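Local coordinates for acetylserotonin O-methyltransferase (Homo sapiens, PDB 4A6D), which transfers the methyl group of S-adenosylmethionine to N-acetylserotonin, giving melatonin and S-adenosylhomocysteine as the final step of melatonin synthesis, at residues D236-L250 with W257-I269. Sequence-based numbering, arbitrary orientation.
Sequences DFFKDPLPEADLYIL and WADGKCSHLLERI. With ZN (zinc ion), chain B; SAM (S-adenosylmethionine), chain D.
Phe238 and Arg268 carry much of this contact, in which helix 259-272 of the Rossmann-like methyltransferase fold packs against strand 247-251 and the adenine-binding loop before it; strand and helix belong to one beta-alpha-beta unit. From CB outward, Phe238 meets a series of partners. In the modelled conformer of His264, one of two, CB comes near His264 CE1 and CD1 near His264 ND1, the rings rim to rim in nearly parallel planes. CE1 lies against Leu265 CB, CE2 is 3.4 Å from Lys261 NZ, and CZ points over the face of Trp257, an edge-to-face pair with planes at 82°. CD2 lies near SAM N6. That amino group donates to Asp236 OD1, which also takes the Phe238 N-H in an Asx turn, so one carboxylate oxygen both reads the adenine and shapes the loop. Phe237 N donates to SAM N1 (2.9 Å), and the Phe237 ring is sandwiched: adenine over one face, Leu265 CD2 over the other, 4.2 Å from the centroid. On the Leu265 side of that ring, Leu250 CD2 meets Leu265 CD2 tip to tip, while Leu250 CD1 reaches Ile269 CD1 and Leu266 CD2. Ile269 CG2 in turn rests against Tyr248 CB, with strand 182-186 beside both residues. On the helix's outward side, Glu267 OE1 binds zinc together with His271 and a water. The Arg268 chain folds back at chi3, NE nearly eclipsing CB (6°), laying one guanidinium face against the peptide between Phe238 and Lys239. NH2 points to Asp240 O at a doubtfully short 2.5 Å and adds a weak bond to Phe237 O, the oxygen to which NE donates at 2.9 Å.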
# COMPACT_ATOMS: atom_id res chain seq x y z
N ASP A 236 -35.08 0.60 9.05
CA ASP A 236 -34.07 1.55 9.47
C ASP A 236 -33.95 1.51 11.01
O ASP A 236 -34.86 1.94 11.70
CB ASP A 236 -34.44 2.97 8.96
CG ASP A 236 -33.55 4.09 9.46
OD1 ASP A 236 -32.48 3.79 10.09
OD2 ASP A 236 -33.89 5.26 9.21
N PHE A 237 -32.82 1.04 11.54
CA PHE A 237 -32.68 0.96 13.00
C PHE A 237 -32.72 2.28 13.79
O PHE A 237 -32.94 2.27 15.01
CB PHE A 237 -31.60 -0.03 13.46
CG PHE A 237 -30.21 0.13 12.91
CD1 PHE A 237 -29.63 1.40 12.77
CD2 PHE A 237 -29.43 -0.98 12.61
CE1 PHE A 237 -28.31 1.53 12.34
CE2 PHE A 237 -28.13 -0.84 12.14
CZ PHE A 237 -27.58 0.42 11.99
N PHE A 238 -32.62 3.42 13.08
CA PHE A 238 -32.71 4.75 13.69
C PHE A 238 -34.12 5.22 13.91
O PHE A 238 -34.30 6.16 14.66
CB PHE A 238 -31.91 5.80 12.89
CG PHE A 238 -30.42 5.62 13.02
CD1 PHE A 238 -29.79 5.77 14.25
CD2 PHE A 238 -29.65 5.26 11.92
CE1 PHE A 238 -28.41 5.55 14.38
CE2 PHE A 238 -28.27 5.08 12.04
CZ PHE A 238 -27.67 5.19 13.27
N LYS A 239 -35.12 4.59 13.27
CA LYS A 239 -36.49 5.06 13.44
C LYS A 239 -37.60 4.00 13.42
O LYS A 239 -38.67 4.25 13.97
CB LYS A 239 -36.80 6.20 12.45
CG LYS A 239 -36.20 6.01 11.06
CD LYS A 239 -36.32 7.24 10.19
CE LYS A 239 -35.12 8.16 10.26
NZ LYS A 239 -35.26 9.31 9.31
N ASP A 240 -37.35 2.83 12.80
CA ASP A 240 -38.36 1.77 12.71
C ASP A 240 -38.51 0.97 13.99
O ASP A 240 -37.59 1.02 14.79
CB ASP A 240 -38.01 0.84 11.56
CG ASP A 240 -38.24 1.45 10.19
OD1 ASP A 240 -38.89 2.51 10.12
OD2 ASP A 240 -37.86 0.81 9.20
N PRO A 241 -39.62 0.23 14.25
CA PRO A 241 -39.64 -0.60 15.48
C PRO A 241 -38.66 -1.76 15.29
O PRO A 241 -38.52 -2.29 14.17
CB PRO A 241 -41.09 -1.06 15.60
CG PRO A 241 -41.63 -0.99 14.21
CD PRO A 241 -40.84 0.02 13.44
N LEU A 242 -37.89 -2.08 16.35
CA LEU A 242 -36.90 -3.16 16.27
C LEU A 242 -37.61 -4.48 16.52
O LEU A 242 -38.60 -4.50 17.26
CB LEU A 242 -35.73 -2.99 17.26
CG LEU A 242 -34.97 -1.65 17.32
CD1 LEU A 242 -33.97 -1.66 18.46
CD2 LEU A 242 -34.30 -1.33 16.03
N PRO A 243 -37.14 -5.59 15.89
CA PRO A 243 -37.73 -6.92 16.19
C PRO A 243 -37.59 -7.21 17.69
O PRO A 243 -36.62 -6.74 18.28
CB PRO A 243 -36.85 -7.89 15.37
CG PRO A 243 -36.20 -7.01 14.31
CD PRO A 243 -35.97 -5.71 14.99
N GLU A 244 -38.55 -7.92 18.33
CA GLU A 244 -38.44 -8.26 19.77
C GLU A 244 -37.34 -9.25 19.91
O GLU A 244 -37.20 -10.15 19.07
CB GLU A 244 -39.74 -8.82 20.36
CG GLU A 244 -40.65 -7.73 20.91
CD GLU A 244 -42.07 -7.76 20.38
OE1 GLU A 244 -42.27 -7.41 19.19
OE2 GLU A 244 -42.99 -8.12 21.15
N ALA A 245 -36.47 -9.04 20.91
CA ALA A 245 -35.29 -9.88 21.13
C ALA A 245 -34.81 -9.74 22.56
O ALA A 245 -35.08 -8.73 23.22
CB ALA A 245 -34.17 -9.48 20.16
N ASP A 246 -34.10 -10.78 23.04
CA ASP A 246 -33.53 -10.84 24.38
C ASP A 246 -32.14 -10.27 24.27
O ASP A 246 -31.65 -9.67 25.23
CB ASP A 246 -33.48 -12.30 24.88
CG ASP A 246 -34.84 -12.98 24.92
OD1 ASP A 246 -35.75 -12.44 25.57
OD2 ASP A 246 -34.99 -14.05 24.30
N LEU A 247 -31.52 -10.44 23.09
CA LEU A 247 -30.17 -9.95 22.76
C LEU A 247 -30.15 -9.22 21.42
O LEU A 247 -30.60 -9.75 20.40
CB LEU A 247 -29.16 -11.10 22.76
CG LEU A 247 -27.70 -10.78 22.43
CD1 LEU A 247 -27.02 -10.07 23.58
CD2 LEU A 247 -26.95 -12.03 22.06
N TYR A 248 -29.60 -8.00 21.44
CA TYR A 248 -29.34 -7.22 20.22
C TYR A 248 -27.83 -7.26 19.94
O TYR A 248 -27.05 -6.99 20.85
CB TYR A 248 -29.89 -5.79 20.33
CG TYR A 248 -31.41 -5.77 20.36
CD1 TYR A 248 -32.15 -5.76 19.18
CD2 TYR A 248 -32.10 -5.88 21.57
CE1 TYR A 248 -33.54 -5.83 19.20
CE2 TYR A 248 -33.50 -5.94 21.60
CZ TYR A 248 -34.21 -5.92 20.41
OH TYR A 248 -35.58 -5.91 20.41
N ILE A 249 -27.43 -7.68 18.73
CA ILE A 249 -26.01 -7.79 18.34
C ILE A 249 -25.65 -6.62 17.43
O ILE A 249 -26.33 -6.40 16.44
CB ILE A 249 -25.67 -9.15 17.67
CG1 ILE A 249 -26.18 -10.35 18.52
CG2 ILE A 249 -24.17 -9.26 17.30
CD1 ILE A 249 -26.03 -11.79 17.87
N LEU A 250 -24.58 -5.88 17.76
CA LEU A 250 -24.11 -4.78 16.90
C LEU A 250 -22.67 -5.07 16.48
O LEU A 250 -21.73 -4.77 17.23
CB LEU A 250 -24.21 -3.39 17.58
CG LEU A 250 -25.57 -2.72 17.74
CD1 LEU A 250 -25.43 -1.47 18.58
CD2 LEU A 250 -26.15 -2.31 16.41
N TRP A 257 -20.17 5.30 12.88
CA TRP A 257 -20.79 6.55 13.30
C TRP A 257 -20.11 7.25 14.44
O TRP A 257 -19.43 6.63 15.25
CB TRP A 257 -22.25 6.27 13.72
CG TRP A 257 -23.04 5.35 12.83
CD1 TRP A 257 -23.45 4.07 13.11
CD2 TRP A 257 -23.55 5.64 11.52
NE1 TRP A 257 -24.20 3.57 12.07
CE2 TRP A 257 -24.26 4.50 11.07
CE3 TRP A 257 -23.52 6.79 10.69
CZ2 TRP A 257 -24.91 4.46 9.83
CZ3 TRP A 257 -24.20 6.76 9.47
CH2 TRP A 257 -24.88 5.61 9.05
N ALA A 258 -20.37 8.55 14.55
CA ALA A 258 -19.91 9.42 15.61
C ALA A 258 -20.72 9.14 16.91
O ALA A 258 -21.77 8.48 16.87
CB ALA A 258 -20.06 10.87 15.18
N ASP A 259 -20.22 9.61 18.06
CA ASP A 259 -20.86 9.40 19.37
C ASP A 259 -22.34 9.66 19.47
O ASP A 259 -23.06 8.82 20.02
CB ASP A 259 -20.09 10.11 20.49
CG ASP A 259 -18.76 9.45 20.82
OD1 ASP A 259 -18.30 8.60 20.03
OD2 ASP A 259 -18.18 9.79 21.87
N GLY A 260 -22.80 10.80 18.96
CA GLY A 260 -24.22 11.20 19.00
C GLY A 260 -25.16 10.25 18.28
O GLY A 260 -26.19 9.90 18.83
N LYS A 261 -24.80 9.82 17.07
CA LYS A 261 -25.54 8.83 16.27
C LYS A 261 -25.53 7.48 17.02
O LYS A 261 -26.57 6.83 17.09
CB LYS A 261 -24.88 8.65 14.89
CG LYS A 261 -25.61 9.31 13.75
CD LYS A 261 -26.01 8.29 12.71
CE LYS A 261 -26.48 8.92 11.43
NZ LYS A 261 -27.20 7.94 10.57
N CYS A 262 -24.36 7.07 17.58
CA CYS A 262 -24.24 5.84 18.38
C CYS A 262 -25.17 5.90 19.55
O CYS A 262 -25.91 4.96 19.76
CB CYS A 262 -22.80 5.61 18.85
SG CYS A 262 -21.67 5.11 17.53
N SER A 263 -25.14 7.03 20.30
CA SER A 263 -25.98 7.25 21.49
C SER A 263 -27.45 7.11 21.17
O SER A 263 -28.15 6.45 21.92
CB SER A 263 -25.69 8.59 22.16
OG SER A 263 -24.41 8.54 22.78
N HIS A 264 -27.89 7.67 20.03
CA HIS A 264 -29.28 7.59 19.58
C HIS A 264 -29.74 6.14 19.39
O HIS A 264 -30.76 5.74 19.94
CB HIS A 264 -29.50 8.45 18.32
CG HIS A 264 -30.88 8.37 17.73
ND1 HIS A 264 -31.08 8.08 16.40
CD2 HIS A 264 -32.09 8.56 18.32
CE1 HIS A 264 -32.39 8.08 16.21
NE2 HIS A 264 -33.03 8.37 17.34
N LEU A 265 -28.95 5.35 18.64
CA LEU A 265 -29.24 3.94 18.37
C LEU A 265 -29.22 3.12 19.68
O LEU A 265 -30.13 2.32 19.91
CB LEU A 265 -28.26 3.34 17.32
CG LEU A 265 -28.40 1.82 17.09
CD1 LEU A 265 -29.81 1.45 16.53
CD2 LEU A 265 -27.31 1.30 16.22
N LEU A 266 -28.19 3.34 20.55
CA LEU A 266 -28.10 2.65 21.80
C LEU A 266 -29.31 2.89 22.69
O LEU A 266 -29.80 1.94 23.31
CB LEU A 266 -26.79 2.93 22.53
CG LEU A 266 -25.50 2.37 21.87
CD1 LEU A 266 -24.30 2.77 22.65
CD2 LEU A 266 -25.54 0.87 21.73
N GLU A 267 -29.83 4.14 22.69
CA GLU A 267 -31.00 4.58 23.45
C GLU A 267 -32.27 3.84 23.00
O GLU A 267 -33.02 3.33 23.84
CB GLU A 267 -31.17 6.11 23.35
CG GLU A 267 -30.26 6.93 24.25
CD GLU A 267 -30.60 7.03 25.74
OE1 GLU A 267 -31.52 6.32 26.21
OE2 GLU A 267 -29.93 7.83 26.43
N ARG A 268 -32.46 3.72 21.68
CA ARG A 268 -33.60 3.02 21.06
C ARG A 268 -33.60 1.54 21.45
O ARG A 268 -34.65 1.02 21.82
CB ARG A 268 -33.57 3.21 19.54
CG ARG A 268 -33.79 4.67 19.15
CD ARG A 268 -34.20 4.93 17.71
NE ARG A 268 -34.44 3.70 16.97
CZ ARG A 268 -35.63 3.21 16.68
NH1 ARG A 268 -36.73 3.90 16.98
NH2 ARG A 268 -35.74 2.05 16.06
N ILE A 269 -32.40 0.89 21.41
CA ILE A 269 -32.19 -0.52 21.78
C ILE A 269 -32.48 -0.68 23.26
O ILE A 269 -33.20 -1.60 23.62
CB ILE A 269 -30.74 -0.98 21.45
CG1 ILE A 269 -30.45 -0.88 19.93
CG2 ILE A 269 -30.47 -2.40 22.02
CD1 ILE A 269 -28.94 -1.19 19.58
ZN ZN B . -33.10 6.65 27.64
N SAM D . -22.83 -6.71 10.88
CA SAM D . -22.21 -7.01 9.57
C SAM D . -20.76 -7.54 9.59
O SAM D . -20.05 -7.22 10.51
OXT SAM D . -20.27 -8.29 8.68
CB SAM D . -22.38 -5.78 8.72
CG SAM D . -21.53 -4.59 9.17
SD SAM D . -21.76 -3.23 7.96
CE SAM D . -20.39 -2.22 8.35
C5' SAM D . -23.00 -2.16 8.76
C4' SAM D . -24.36 -2.78 8.40
O4' SAM D . -25.32 -1.87 8.93
C3' SAM D . -24.60 -2.86 6.84
O3' SAM D . -25.05 -4.17 6.45
C2' SAM D . -25.64 -1.72 6.61
O2' SAM D . -26.56 -1.86 5.52
C1' SAM D . -26.39 -1.72 7.96
N9 SAM D . -27.10 -0.45 8.22
C8 SAM D . -26.59 0.84 8.06
N7 SAM D . -27.49 1.71 8.39
C5 SAM D . -28.66 1.06 8.74
C6 SAM D . -29.95 1.44 9.15
N6 SAM D . -30.21 2.76 9.34
N1 SAM D . -30.89 0.47 9.46
C2 SAM D . -30.63 -0.83 9.27
N3 SAM D . -29.42 -1.22 8.86
C4 SAM D . -28.41 -0.35 8.65
O HOH W 1 -34.51 7.45 29.14